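Local coordinates for MMACHC-like protein (Caenorhabditis elegans, PDB 5UJC) that binds methylcobalamin and probably catalyses the reductive removal of the axial cyanide or alkyl ligand of cobalamins as part of vitamin B12 trafficking, at residues D63-D66 against V67-K71; V73-K76 against T77-G81; F83-V86 against C87-V90; Q245-F248 against F249-V253; R256-V259 against L260-W263. All coordinates share one frame; numbering follows the deposited sequence. Where two conformers were deposited one is given.

Interaction 1. Residues D63-D66 against V67-K71; sequences DMFD and VAFRK
Phe65 and Phe69, one turn apart on helix 62-80, bring their rings together on the buried side of the helix. In both, CG is anti to the backbone N (chi1 178° and 175°), and the rings meet along their CD2-CE2 sides. CD2 of Phe65 comes to 3.6 Å from CD2 of Phe69, with the planes inclined by 34°. Large apolar rings suit this place because Leu260 and Trp263 of helix 257-265, together with Phe248, carry the same packing outward. Ala68 offers just a methyl, its CB 3.5 Å from Met64 O, and the small residue suits a site where Phe97 of helix 93-109 packs against the helix.

The more solvent-accessible side is put together differently. Val67 CG2 lies beside the Asp63 carboxylate, 3.6 Å from OD1, a van der Waals touch between groups pointing the same way. Asp66 sends its carboxylate elsewhere, OD1 bonding to Ser242, while its backbone O takes a hydrogen bond from a water at 2.7 Å. That water accepts in turn from Arg70 NH1 at 2.8 Å, in the guanidinium plane; the extended arginine can reach it while making a cation-pi contact with Trp263.

The backbone explains the spacing. Asp63 O accepts from Ala68 N at 3.1 Å while also keeping its i to i+4 bond from Val67 N at 2.8 Å, and Phe69 N skips a residue to bond Met64 O at 2.8 Å. Such i to i+5 bonds mark a pi-type turn within an alpha helix.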
loop_
_atom_site.group_PDB
_atom_site.type_symbol
_atom_site.label_atom_id
_atom_site.label_comp_id
_atom_site.label_asym_id
_atom_site.label_seq_id
_atom_site.Cartn_x
_atom_site.Cartn_y
_atom_site.Cartn_z
ATOM N N ASP A 63 6.088 10.500 1.504
ATOM C CA ASP A 63 7.273 10.637 2.346
ATOM C C ASP A 63 7.911 9.303 2.806
ATOM O O ASP A 63 9.038 9.311 3.263
ATOM C CB ASP A 63 7.011 11.537 3.550
ATOM C CG ASP A 63 6.953 13.014 3.180
ATOM O OD1 ASP A 63 7.385 13.390 2.079
ATOM O OD2 ASP A 63 6.532 13.802 4.016
ATOM N N MET A 64 7.218 8.165 2.635
ATOM C CA MET A 64 7.854 6.894 2.963
ATOM C C MET A 64 9.138 6.747 2.165
ATOM O O MET A 64 10.215 6.515 2.725
ATOM C CB MET A 64 6.934 5.698 2.703
ATOM C CG MET A 64 7.526 4.381 3.196
ATOM S SD MET A 64 7.212 2.955 2.118
ATOM C CE MET A 64 8.148 3.407 0.629
ATOM N N PHE A 65 9.036 6.918 0.857
ATOM C CA PHE A 65 10.204 6.851 -0.015
ATOM C C PHE A 65 11.078 8.121 0.127
ATOM O O PHE A 65 12.307 8.035 0.259
ATOM C CB PHE A 65 9.738 6.656 -1.461
ATOM C CG PHE A 65 10.844 6.615 -2.476
ATOM C CD1 PHE A 65 11.343 7.794 -3.041
ATOM C CD2 PHE A 65 11.368 5.405 -2.898
ATOM C CE1 PHE A 65 12.297 7.744 -4.037
ATOM C CE2 PHE A 65 12.361 5.362 -3.850
ATOM C CZ PHE A 65 12.805 6.534 -4.441
ATOM N N ASP A 66 10.445 9.295 0.033
ATOM C CA ASP A 66 11.196 10.537 -0.094
ATOM C C ASP A 66 11.941 10.948 1.181
ATOM O O ASP A 66 12.917 11.673 1.097
ATOM C CB ASP A 66 10.296 11.673 -0.576
ATOM C CG ASP A 66 9.834 11.491 -2.026
ATOM O OD1 ASP A 66 10.619 10.990 -2.827
ATOM O OD2 ASP A 66 8.692 11.929 -2.372
ATOM N N VAL A 67 11.443 10.517 2.334
ATOM C CA VAL A 67 12.028 10.885 3.605
ATOM C C VAL A 67 12.582 9.655 4.335
ATOM O O VAL A 67 13.806 9.554 4.560
ATOM C CB VAL A 67 11.043 11.636 4.495
ATOM C CG1 VAL A 67 11.679 11.976 5.847
ATOM C CG2 VAL A 67 10.549 12.896 3.801
ATOM N N ALA A 68 11.716 8.710 4.682
ATOM C CA ALA A 68 12.150 7.597 5.571
ATOM C C ALA A 68 13.137 6.641 4.874
ATOM O O ALA A 68 14.187 6.289 5.429
ATOM C CB ALA A 68 10.952 6.846 6.114
ATOM N N PHE A 69 12.801 6.226 3.678
ATOM C CA PHE A 69 13.644 5.335 2.921
ATOM C C PHE A 69 14.965 6.012 2.543
ATOM O O PHE A 69 16.013 5.394 2.623
ATOM C CB PHE A 69 12.901 4.860 1.668
ATOM C CG PHE A 69 13.713 4.007 0.733
ATOM C CD1 PHE A 69 14.184 2.762 1.115
ATOM C CD2 PHE A 69 13.939 4.423 -0.564
ATOM C CE1 PHE A 69 14.902 1.996 0.232
ATOM C CE2 PHE A 69 14.594 3.630 -1.446
ATOM C CZ PHE A 69 15.107 2.425 -1.048
ATOM N N ARG A 70 14.905 7.288 2.195
ATOM C CA ARG A 70 16.121 8.028 1.904
ATOM C C ARG A 70 17.091 7.989 3.098
ATOM O O ARG A 70 18.290 7.730 2.928
ATOM C CB ARG A 70 15.802 9.447 1.494
ATOM C CG ARG A 70 17.033 10.286 1.175
ATOM C CD ARG A 70 16.660 11.573 0.487
ATOM N NE ARG A 70 17.822 12.393 0.183
ATOM C CZ ARG A 70 17.792 13.471 -0.581
ATOM N NH1 ARG A 70 16.648 13.875 -1.144
ATOM N NH2 ARG A 70 18.909 14.144 -0.819
ATOM N N LYS A 71 16.569 8.242 4.316
ATOM C CA LYS A 71 17.405 8.170 5.521
ATOM C C LYS A 71 18.033 6.774 5.676
ATOM O O LYS A 71 19.222 6.648 6.020
ATOM C CB LYS A 71 16.601 8.532 6.750
ATOM C CG LYS A 71 16.273 9.990 6.857
ATOM C CD LYS A 71 15.423 10.291 8.079
ATOM C CE LYS A 71 14.741 11.652 7.973
ATOM N NZ LYS A 71 13.862 11.910 9.155
HETATM O O HOH W 1 13.966 12.983 -1.057
#

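Interaction 2. Residues V73-K76 against T77-G81; sequences VVQK and TMDFG
Val73 meets Thr77 through its carbonyl: Val73 O accepts from Thr77 N and from Thr77 OG1, both at 2.9 Å, the two donors coming from opposite faces of the carbonyl plane. A threonine can do this because OG1 sits beside its own backbone N (chi1 -61°), turned back to the preceding turn. The valine side chain itself packs on Trp257 and Val264. Val74 contributes a regular helical bond, its O taking Met78 N at 3.1 Å.

Gln75 bends at chi2 (62°), which brings its amide forward along the helix to Asp79. NE2 gives a hydrogen bond of 2.9 Å to Asp79 OD1; the oxygen lies in the amide plane, yet is met from above the plane of the carboxylate. Lys76 reaches the same aspartate from another direction. Its NZ stands 4.5 Å from Asp79 OD2, and a water accepting from NZ and donating to OD2 joins them, 2.7 Å from each. Lys76 O meanwhile receives Phe80 N and lies 3.3 Å from CD2, at the edge of the Phe80 ring.

Both oxygens of Asp79 are thus engaged, one by a neutral amide and one through water, which implies a solvent-mediated charge pairing that is probably modest in strength near the end of helix 62-80.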
loop_
_atom_site.group_PDB
_atom_site.type_symbol
_atom_site.label_atom_id
_atom_site.label_comp_id
_atom_site.label_asym_id
_atom_site.label_seq_id
_atom_site.Cartn_x
_atom_site.Cartn_y
_atom_site.Cartn_z
ATOM N N VAL A 73 18.640 4.531 3.273
ATOM C CA VAL A 73 19.653 4.295 2.240
ATOM C C VAL A 73 20.964 5.023 2.588
ATOM O O VAL A 73 22.055 4.474 2.402
ATOM C CB VAL A 73 19.155 4.750 0.868
ATOM C CG1 VAL A 73 20.275 4.760 -0.140
ATOM C CG2 VAL A 73 18.040 3.854 0.394
ATOM N N VAL A 74 20.853 6.240 3.101
ATOM C CA VAL A 74 22.043 6.991 3.538
ATOM C C VAL A 74 22.795 6.202 4.601
ATOM O O VAL A 74 24.039 6.039 4.535
ATOM C CB VAL A 74 21.658 8.394 4.034
ATOM C CG1 VAL A 74 22.840 9.076 4.723
ATOM C CG2 VAL A 74 21.184 9.230 2.857
ATOM N N GLN A 75 22.064 5.680 5.577
ATOM C CA GLN A 75 22.701 4.941 6.658
ATOM C C GLN A 75 23.322 3.642 6.143
ATOM O O GLN A 75 24.424 3.281 6.535
ATOM C CB GLN A 75 21.686 4.633 7.763
ATOM C CG GLN A 75 22.302 3.967 8.988
ATOM C CD GLN A 75 23.344 4.859 9.651
ATOM O OE1 GLN A 75 23.039 5.976 10.059
ATOM N NE2 GLN A 75 24.579 4.377 9.741
ATOM N N LYS A 76 22.595 2.905 5.300
ATOM C CA LYS A 76 23.137 1.666 4.777
ATOM C C LYS A 76 24.389 1.903 3.961
ATOM O O LYS A 76 25.307 1.094 3.989
ATOM C CB LYS A 76 22.086 0.905 3.968
ATOM C CG LYS A 76 20.983 0.322 4.818
ATOM C CD LYS A 76 21.498 -0.839 5.658
ATOM C CE LYS A 76 20.452 -1.434 6.542
ATOM N NZ LYS A 76 21.079 -2.506 7.370
ATOM N N THR A 77 24.434 3.000 3.244
ATOM C CA THR A 77 25.614 3.332 2.456
ATOM C C THR A 77 26.799 3.564 3.371
ATOM O O THR A 77 27.921 3.066 3.090
ATOM C CB THR A 77 25.339 4.547 1.528
ATOM O OG1 THR A 77 24.275 4.230 0.613
ATOM C CG2 THR A 77 26.546 4.922 0.752
ATOM N N MET A 78 26.574 4.275 4.462
ATOM C CA MET A 78 27.631 4.466 5.471
ATOM C C MET A 78 28.084 3.113 6.042
ATOM O O MET A 78 29.298 2.836 6.134
ATOM C CB MET A 78 27.138 5.379 6.589
ATOM C CG MET A 78 28.156 5.604 7.722
ATOM S SD MET A 78 29.692 6.339 7.129
ATOM C CE MET A 78 29.208 8.055 6.997
ATOM N N ASP A 79 27.122 2.250 6.358
ATOM C CA ASP A 79 27.410 0.950 6.973
ATOM C C ASP A 79 28.236 0.038 6.051
ATOM O O ASP A 79 29.205 -0.622 6.486
ATOM C CB ASP A 79 26.119 0.224 7.338
ATOM C CG ASP A 79 25.309 0.928 8.446
ATOM O OD1 ASP A 79 25.845 1.806 9.137
ATOM O OD2 ASP A 79 24.101 0.582 8.606
ATOM N N PHE A 80 27.817 -0.044 4.793
ATOM C CA PHE A 80 28.487 -0.931 3.809
ATOM C C PHE A 80 29.771 -0.310 3.242
ATOM O O PHE A 80 30.655 -1.036 2.745
ATOM C CB PHE A 80 27.528 -1.289 2.674
ATOM C CG PHE A 80 26.582 -2.407 3.006
ATOM C CD1 PHE A 80 27.022 -3.736 2.970
ATOM C CD2 PHE A 80 25.258 -2.157 3.325
ATOM C CE1 PHE A 80 26.179 -4.772 3.281
ATOM C CE2 PHE A 80 24.401 -3.203 3.630
ATOM C CZ PHE A 80 24.866 -4.515 3.611
ATOM N N GLY A 81 29.876 1.024 3.322
ATOM C CA GLY A 81 31.122 1.739 2.972
ATOM C C GLY A 81 31.075 2.495 1.652
ATOM O O GLY A 81 31.884 3.396 1.428
HETATM O O HOH W 2 23.641 -2.005 8.216
#

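Interaction 3. Residues F83-V86 against C87-V90; sequences FDEV and CEMV
Cys87 SG rests over one face of the Phe83 ring in the conformer described, 3.6 Å from the ring centroid and offset toward the rim near CE2. This is a sulfur-aromatic contact between residues one turn apart on helix 83-89. Phe83 CG is anti to its backbone N (chi1 -178°), while SG lies beside the nitrogen of Cys87, and the polarisable thiol suits a place over a ring.

On another flank the acidic chains gather. Glu85 OE1 stands 3.2 Å from Glu88 OE1, two acceptors with no bond between them, their carboxylate planes 67° apart. Because Glu85 bends at chi2, its OE2 also reaches alongside Met89, 3.5 Å from CG. With an alanine here, the Met89 methylene would probably lose its carboxylate neighbour and gain freedom to turn. In the conformer described for Val86, its CG1 and Val90 CG2 lie side by side at 4.1 Å, a light apolar touch near Phe80.

Farther out, helix 257-265 holds the arrangement in place: Trp257 packs against Phe83 and Cys87 and bonds Val90 O through NE1, and Asp84 makes a salt bridge to Arg261.

The crowding of Glu85 and Glu88 probably makes the two carboxylates repel each other and may raise the proton affinity of one.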
loop_
_atom_site.group_PDB
_atom_site.type_symbol
_atom_site.label_atom_id
_atom_site.label_comp_id
_atom_site.label_asym_id
_atom_site.label_seq_id
_atom_site.Cartn_x
_atom_site.Cartn_y
_atom_site.Cartn_z
ATOM N N PHE A 83 28.224 3.247 -2.043
ATOM C CA PHE A 83 27.004 2.985 -2.744
ATOM C C PHE A 83 27.086 1.675 -3.554
ATOM O O PHE A 83 26.129 0.878 -3.582
ATOM C CB PHE A 83 26.643 4.177 -3.645
ATOM C CG PHE A 83 25.346 4.009 -4.372
ATOM C CD1 PHE A 83 24.149 4.059 -3.689
ATOM C CD2 PHE A 83 25.331 3.781 -5.706
ATOM C CE1 PHE A 83 22.968 3.908 -4.341
ATOM C CE2 PHE A 83 24.143 3.653 -6.384
ATOM C CZ PHE A 83 22.964 3.718 -5.698
ATOM N N ASP A 84 28.199 1.451 -4.238
ATOM C CA ASP A 84 28.312 0.246 -5.059
ATOM C C ASP A 84 28.191 -1.023 -4.190
ATOM O O ASP A 84 27.572 -1.991 -4.586
ATOM C CB ASP A 84 29.624 0.233 -5.840
ATOM C CG ASP A 84 29.631 1.209 -7.016
ATOM O OD1 ASP A 84 28.550 1.628 -7.488
ATOM O OD2 ASP A 84 30.725 1.546 -7.478
ATOM N N GLU A 85 28.722 -0.976 -2.970
ATOM C CA GLU A 85 28.591 -2.115 -2.062
ATOM C C GLU A 85 27.153 -2.344 -1.597
ATOM O O GLU A 85 26.694 -3.469 -1.568
ATOM C CB GLU A 85 29.528 -1.982 -0.851
ATOM C CG GLU A 85 29.673 -3.278 -0.035
ATOM C CD GLU A 85 30.295 -4.445 -0.831
ATOM O OE1 GLU A 85 30.907 -4.198 -1.904
ATOM O OE2 GLU A 85 30.192 -5.611 -0.363
ATOM N N VAL A 86 26.452 -1.274 -1.270
ATOM C CA VAL A 86 25.058 -1.412 -0.880
ATOM C C VAL A 86 24.268 -2.047 -2.012
ATOM O O VAL A 86 23.446 -2.936 -1.789
ATOM C CB VAL A 86 24.389 -0.071 -0.555
ATOM C CG1 VAL A 86 22.978 -0.321 -0.037
ATOM C CG2 VAL A 86 25.154 0.687 0.463
ATOM N N CYS A 87 24.484 -1.552 -3.222
ATOM C CA CYS A 87 23.763 -2.079 -4.409
ATOM C C CYS A 87 23.993 -3.559 -4.592
ATOM O O CYS A 87 23.047 -4.302 -4.890
ATOM C CB CYS A 87 24.193 -1.351 -5.667
ATOM S SG CYS A 87 23.630 0.332 -5.719
ATOM N N GLU A 88 25.239 -4.002 -4.397
ATOM C CA GLU A 88 25.592 -5.421 -4.539
ATOM C C GLU A 88 24.917 -6.245 -3.455
ATOM O O GLU A 88 24.409 -7.344 -3.721
ATOM C CB GLU A 88 27.108 -5.604 -4.469
ATOM C CG GLU A 88 27.578 -7.059 -4.526
ATOM C CD GLU A 88 29.085 -7.206 -4.360
ATOM O OE1 GLU A 88 29.785 -6.174 -4.181
ATOM O OE2 GLU A 88 29.572 -8.364 -4.388
ATOM N N MET A 89 24.918 -5.730 -2.225
ATOM C CA MET A 89 24.502 -6.537 -1.065
ATOM C C MET A 89 23.007 -6.476 -0.755
ATOM O O MET A 89 22.490 -7.354 -0.068
ATOM C CB MET A 89 25.309 -6.155 0.170
ATOM C CG MET A 89 26.785 -6.461 0.023
ATOM S SD MET A 89 27.201 -8.123 -0.574
ATOM C CE MET A 89 26.517 -9.169 0.743
ATOM N N VAL A 90 22.338 -5.443 -1.237
ATOM C CA VAL A 90 20.909 -5.239 -0.967
ATOM C C VAL A 90 20.120 -5.197 -2.285
ATOM O O VAL A 90 19.899 -4.136 -2.875
ATOM C CB VAL A 90 20.661 -3.976 -0.145
ATOM C CG1 VAL A 90 19.149 -3.832 0.189
ATOM C CG2 VAL A 90 21.506 -4.013 1.114
#

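Interaction 4. Residues Q245-F248 against F249-V253; sequences QMEF and FGRPV
Phe248 and Phe249 are set against each other by different first torsions: CG of Phe248 is anti to the backbone N (chi1 -177°), whereas that of Phe249 lies beside it (chi1 -72°). Adjacent rings thereby form a T-shaped pair toward the C-terminal end of helix 243-250, where Phe249 lines the methylcobalamin pocket. The edge of Phe248 is directed at the face of Phe249 with the planes at 87°, and CD1 of Phe248 is 3.7 Å from CD1 of Phe249. Gln245, extended beyond CG, comes to the rim of the same ring, its OE1 3.5 Å from Phe249 CE2; its NE2 is bonded to Pro62 O. An aromatic residue suits Phe249, since one face receives a ring while the edge takes a polar oxygen. Separately, its backbone O is hydrogen-bonded to the methylcobalamin.

Gly250 N bonds Met246 O at 3.0 Å, and glycine fits because a beta carbon here would press on that same carbonyl. Arg251 N then turns back to Phe248 O, only three residues earlier, at 3.3 Å.

On the outer side, in the conformer described, Glu247 bends at chi2 to form a salt bridge with Arg251, whose chain is extended. The carboxylate and guanidinium planes are nearly perpendicular. NH2 adds a weak bond of 3.1 Å to Glu247 OE2, while Arg251 NE reaches OE2 at 2.7 Å on its anti lone pair, within the guanidinium plane.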
loop_
_atom_site.group_PDB
_atom_site.type_symbol
_atom_site.label_atom_id
_atom_site.label_comp_id
_atom_site.label_asym_id
_atom_site.label_seq_id
_atom_site.Cartn_x
_atom_site.Cartn_y
_atom_site.Cartn_z
ATOM N N GLN A 245 10.955 9.654 -7.072
ATOM C CA GLN A 245 10.152 8.500 -6.682
ATOM C C GLN A 245 9.363 7.931 -7.894
ATOM O O GLN A 245 9.263 6.711 -8.058
ATOM C CB GLN A 245 9.226 8.891 -5.548
ATOM C CG GLN A 245 8.384 7.730 -5.043
ATOM C CD GLN A 245 7.676 7.948 -3.712
ATOM O OE1 GLN A 245 7.027 7.027 -3.217
ATOM N NE2 GLN A 245 7.769 9.170 -3.137
ATOM N N MET A 246 8.795 8.806 -8.715
ATOM C CA MET A 246 8.080 8.347 -9.902
ATOM C C MET A 246 9.042 7.671 -10.905
ATOM O O MET A 246 8.688 6.674 -11.545
ATOM C CB MET A 246 7.295 9.498 -10.516
ATOM C CG MET A 246 6.092 9.884 -9.678
ATOM S SD MET A 246 4.987 11.066 -10.403
ATOM C CE MET A 246 5.914 12.530 -10.170
ATOM N N GLU A 247 10.282 8.177 -11.008
ATOM C CA GLU A 247 11.253 7.554 -11.887
ATOM C C GLU A 247 11.602 6.152 -11.350
ATOM O O GLU A 247 11.675 5.188 -12.109
ATOM C CB GLU A 247 12.520 8.413 -11.991
ATOM C CG GLU A 247 13.595 7.834 -12.915
ATOM C CD GLU A 247 13.164 7.730 -14.356
ATOM O OE1 GLU A 247 12.345 8.570 -14.803
ATOM O OE2 GLU A 247 13.659 6.828 -15.046
ATOM N N PHE A 248 11.812 6.064 -10.040
ATOM C CA PHE A 248 12.164 4.811 -9.386
ATOM C C PHE A 248 11.084 3.730 -9.635
ATOM O O PHE A 248 11.381 2.643 -10.131
ATOM C CB PHE A 248 12.350 5.086 -7.886
ATOM C CG PHE A 248 12.788 3.907 -7.083
ATOM C CD1 PHE A 248 11.855 3.060 -6.484
ATOM C CD2 PHE A 248 14.146 3.678 -6.839
ATOM C CE1 PHE A 248 12.264 2.019 -5.684
ATOM C CE2 PHE A 248 14.542 2.624 -6.044
ATOM C CZ PHE A 248 13.601 1.804 -5.459
ATOM N N PHE A 249 9.845 4.028 -9.294
ATOM C CA PHE A 249 8.794 3.012 -9.404
ATOM C C PHE A 249 8.344 2.763 -10.829
ATOM O O PHE A 249 7.740 1.738 -11.116
ATOM C CB PHE A 249 7.606 3.346 -8.502
ATOM C CG PHE A 249 7.892 3.151 -7.027
ATOM C CD1 PHE A 249 8.324 1.933 -6.549
ATOM C CD2 PHE A 249 7.673 4.185 -6.115
ATOM C CE1 PHE A 249 8.558 1.750 -5.190
ATOM C CE2 PHE A 249 7.902 4.013 -4.776
ATOM C CZ PHE A 249 8.338 2.775 -4.304
ATOM N N GLY A 250 8.670 3.657 -11.743
ATOM C CA GLY A 250 8.373 3.421 -13.164
ATOM C C GLY A 250 9.349 2.475 -13.864
ATOM O O GLY A 250 9.090 2.027 -14.993
ATOM N N ARG A 251 10.477 2.196 -13.227
ATOM C CA ARG A 251 11.517 1.345 -13.795
ATOM C C ARG A 251 11.424 -0.059 -13.274
ATOM O O ARG A 251 11.024 -0.268 -12.141
ATOM C CB ARG A 251 12.922 1.862 -13.416
ATOM C CG ARG A 251 13.319 3.122 -14.112
ATOM C CD ARG A 251 14.692 3.496 -13.705
ATOM N NE ARG A 251 15.145 4.733 -14.322
ATOM C CZ ARG A 251 16.418 5.082 -14.458
ATOM N NH1 ARG A 251 17.423 4.263 -14.040
ATOM N NH2 ARG A 251 16.705 6.232 -15.017
ATOM N N PRO A 252 11.907 -1.037 -14.066
ATOM C CA PRO A 252 12.105 -2.377 -13.484
ATOM C C PRO A 252 13.152 -2.386 -12.373
ATOM O O PRO A 252 14.061 -1.550 -12.366
ATOM C CB PRO A 252 12.573 -3.222 -14.659
ATOM C CG PRO A 252 12.816 -2.299 -15.781
ATOM C CD PRO A 252 12.418 -0.917 -15.431
ATOM N N VAL A 253 13.002 -3.313 -11.438
ATOM C CA VAL A 253 13.835 -3.336 -10.229
ATOM C C VAL A 253 15.332 -3.291 -10.539
ATOM O O VAL A 253 16.076 -2.572 -9.872
ATOM C CB VAL A 253 13.491 -4.546 -9.315
ATOM C CG1 VAL A 253 14.529 -4.711 -8.191
ATOM C CG2 VAL A 253 12.096 -4.369 -8.715
#

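Interaction 5. Residues R256-V259 against L260-W263; sequences RWEV and LRPW
Arg261 lies alongside Glu258, three residues before it. Its CB lies 3.6 Å from Glu258 O; CG, anti to the backbone N, carries the chain onward, and CD passes 3.7 Å from Glu258 OE1. A bend at chi3 (-69°) then turns the head side-on to the carboxylate. NE bonds OE1 of Glu258 at 2.8 Å, almost straight at 176°, and NH2 bonds OE2 at 2.8 Å on its syn lone pair. Two parallel N-H bonds hold the groups nearly coplanar, 16° apart, a bidentate salt bridge that arginine suits and lysine could not copy. NH1 goes on to Glu265. A leucine in its place would probably leave the carboxylates of Glu258, Glu265 and Asp84 without their shared positive partner.

This is the first turn of helix 257-265, and it is weakly bonded: Leu260 N bonds Trp257 O and Arg261 N bonds Glu258 O, each three residues back, with both donors well above the carbonyl planes. Pro262 has no N-H to give, and its CD instead sits 3.5 Å from Val259 O, where the helix is kinked. On the inner side, Leu260 CD1 touches the six-membered part of the Trp257 indole, 3.7 Å from CZ3, while its CD2 lies over one face of the Trp263 ring.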
loop_
_atom_site.group_PDB
_atom_site.type_symbol
_atom_site.label_atom_id
_atom_site.label_comp_id
_atom_site.label_asym_id
_atom_site.label_seq_id
_atom_site.Cartn_x
_atom_site.Cartn_y
_atom_site.Cartn_z
ATOM N N ARG A 256 16.794 0.309 -10.964
ATOM C CA ARG A 256 16.379 1.351 -10.011
ATOM C C ARG A 256 17.496 1.934 -9.182
ATOM O O ARG A 256 17.408 3.074 -8.780
ATOM C CB ARG A 256 15.331 0.821 -9.078
ATOM C CG ARG A 256 13.995 0.556 -9.735
ATOM C CD ARG A 256 13.051 0.033 -8.724
ATOM N NE ARG A 256 11.770 -0.294 -9.297
ATOM C CZ ARG A 256 10.753 -0.763 -8.596
ATOM N NH1 ARG A 256 10.911 -1.034 -7.298
ATOM N NH2 ARG A 256 9.565 -0.949 -9.167
ATOM N N TRP A 257 18.470 1.121 -8.795
ATOM C CA TRP A 257 19.481 1.589 -7.817
ATOM C C TRP A 257 20.167 2.877 -8.286
ATOM O O TRP A 257 20.408 3.755 -7.493
ATOM C CB TRP A 257 20.544 0.510 -7.501
ATOM C CG TRP A 257 20.296 -0.259 -6.199
ATOM C CD1 TRP A 257 20.096 -1.608 -6.066
ATOM C CD2 TRP A 257 20.314 0.276 -4.860
ATOM N NE1 TRP A 257 19.956 -1.937 -4.739
ATOM C CE2 TRP A 257 20.100 -0.806 -3.976
ATOM C CE3 TRP A 257 20.473 1.551 -4.332
ATOM C CZ2 TRP A 257 20.044 -0.644 -2.587
ATOM C CZ3 TRP A 257 20.414 1.713 -2.923
ATOM C CH2 TRP A 257 20.195 0.620 -2.083
ATOM N N GLU A 258 20.427 3.003 -9.585
ATOM C CA GLU A 258 21.109 4.188 -10.092
ATOM C C GLU A 258 20.302 5.482 -9.885
ATOM O O GLU A 258 20.894 6.573 -9.743
ATOM C CB GLU A 258 21.506 4.026 -11.563
ATOM C CG GLU A 258 22.735 3.133 -11.783
ATOM C CD GLU A 258 23.999 3.624 -11.073
ATOM O OE1 GLU A 258 24.215 4.863 -10.956
ATOM O OE2 GLU A 258 24.806 2.766 -10.669
ATOM N N VAL A 259 18.983 5.361 -9.775
ATOM C CA VAL A 259 18.133 6.515 -9.460
ATOM C C VAL A 259 18.487 7.102 -8.070
ATOM O O VAL A 259 18.339 8.309 -7.834
ATOM C CB VAL A 259 16.635 6.118 -9.546
ATOM C CG1 VAL A 259 15.734 7.267 -9.142
ATOM C CG2 VAL A 259 16.301 5.663 -10.957
ATOM N N LEU A 260 18.984 6.244 -7.169
ATOM C CA LEU A 260 19.275 6.643 -5.798
ATOM C C LEU A 260 20.691 7.142 -5.574
ATOM O O LEU A 260 20.980 7.688 -4.508
ATOM C CB LEU A 260 19.012 5.476 -4.848
ATOM C CG LEU A 260 17.623 4.874 -4.923
ATOM C CD1 LEU A 260 17.466 3.823 -3.831
ATOM C CD2 LEU A 260 16.485 5.908 -4.791
ATOM N N ARG A 261 21.578 6.966 -6.552
ATOM C CA ARG A 261 22.977 7.317 -6.359
ATOM C C ARG A 261 23.174 8.781 -5.817
ATOM O O ARG A 261 23.926 8.996 -4.845
ATOM C CB ARG A 261 23.809 7.063 -7.613
ATOM C CG ARG A 261 25.299 7.334 -7.411
ATOM C CD ARG A 261 26.087 7.152 -8.687
ATOM N NE ARG A 261 26.139 5.753 -9.105
ATOM C CZ ARG A 261 27.067 4.870 -8.710
ATOM N NH1 ARG A 261 28.036 5.214 -7.875
ATOM N NH2 ARG A 261 27.023 3.630 -9.153
ATOM N N PRO A 262 22.442 9.756 -6.376
ATOM C CA PRO A 262 22.641 11.124 -5.880
ATOM C C PRO A 262 22.359 11.342 -4.374
ATOM O O PRO A 262 22.947 12.229 -3.780
ATOM C CB PRO A 262 21.686 11.963 -6.746
ATOM C CG PRO A 262 21.578 11.198 -8.027
ATOM C CD PRO A 262 21.571 9.740 -7.578
ATOM N N TRP A 263 21.446 10.563 -3.790
ATOM C CA TRP A 263 21.140 10.681 -2.383
ATOM C C TRP A 263 22.364 10.495 -1.490
ATOM O O TRP A 263 22.383 10.979 -0.342
ATOM C CB TRP A 263 20.106 9.641 -1.988
ATOM C CG TRP A 263 18.721 9.895 -2.455
ATOM C CD1 TRP A 263 18.228 10.998 -3.094
ATOM C CD2 TRP A 263 17.587 9.033 -2.189
ATOM N NE1 TRP A 263 16.834 10.852 -3.283
ATOM C CE2 TRP A 263 16.428 9.670 -2.713
ATOM C CE3 TRP A 263 17.449 7.794 -1.543
ATOM C CZ2 TRP A 263 15.147 9.118 -2.583
ATOM C CZ3 TRP A 263 16.203 7.233 -1.434
ATOM C CH2 TRP A 263 15.052 7.891 -1.958
#

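Overall arrangement
Interactions 1 and 2 lie in series on helix 62-80, their centres about 14 Å apart; interaction 3 follows on helix 83-89, about 9 Å from the centre of interaction 2. Much later in the chain come interaction 4 on helix 243-250 and interaction 5 on helix 257-265, with centres about 10 Å apart. Interaction 5 touches all four others, so the late helix 257-265 ties the two early helices to the helix beside the bound methylcobalamin. Interactions 2 and 3 lie about 26 Å from the chain centre. Interaction 4 alone includes a residue of the methylcobalamin pocket, and through Phe65 and Gln245 it also packs directly on interaction 1.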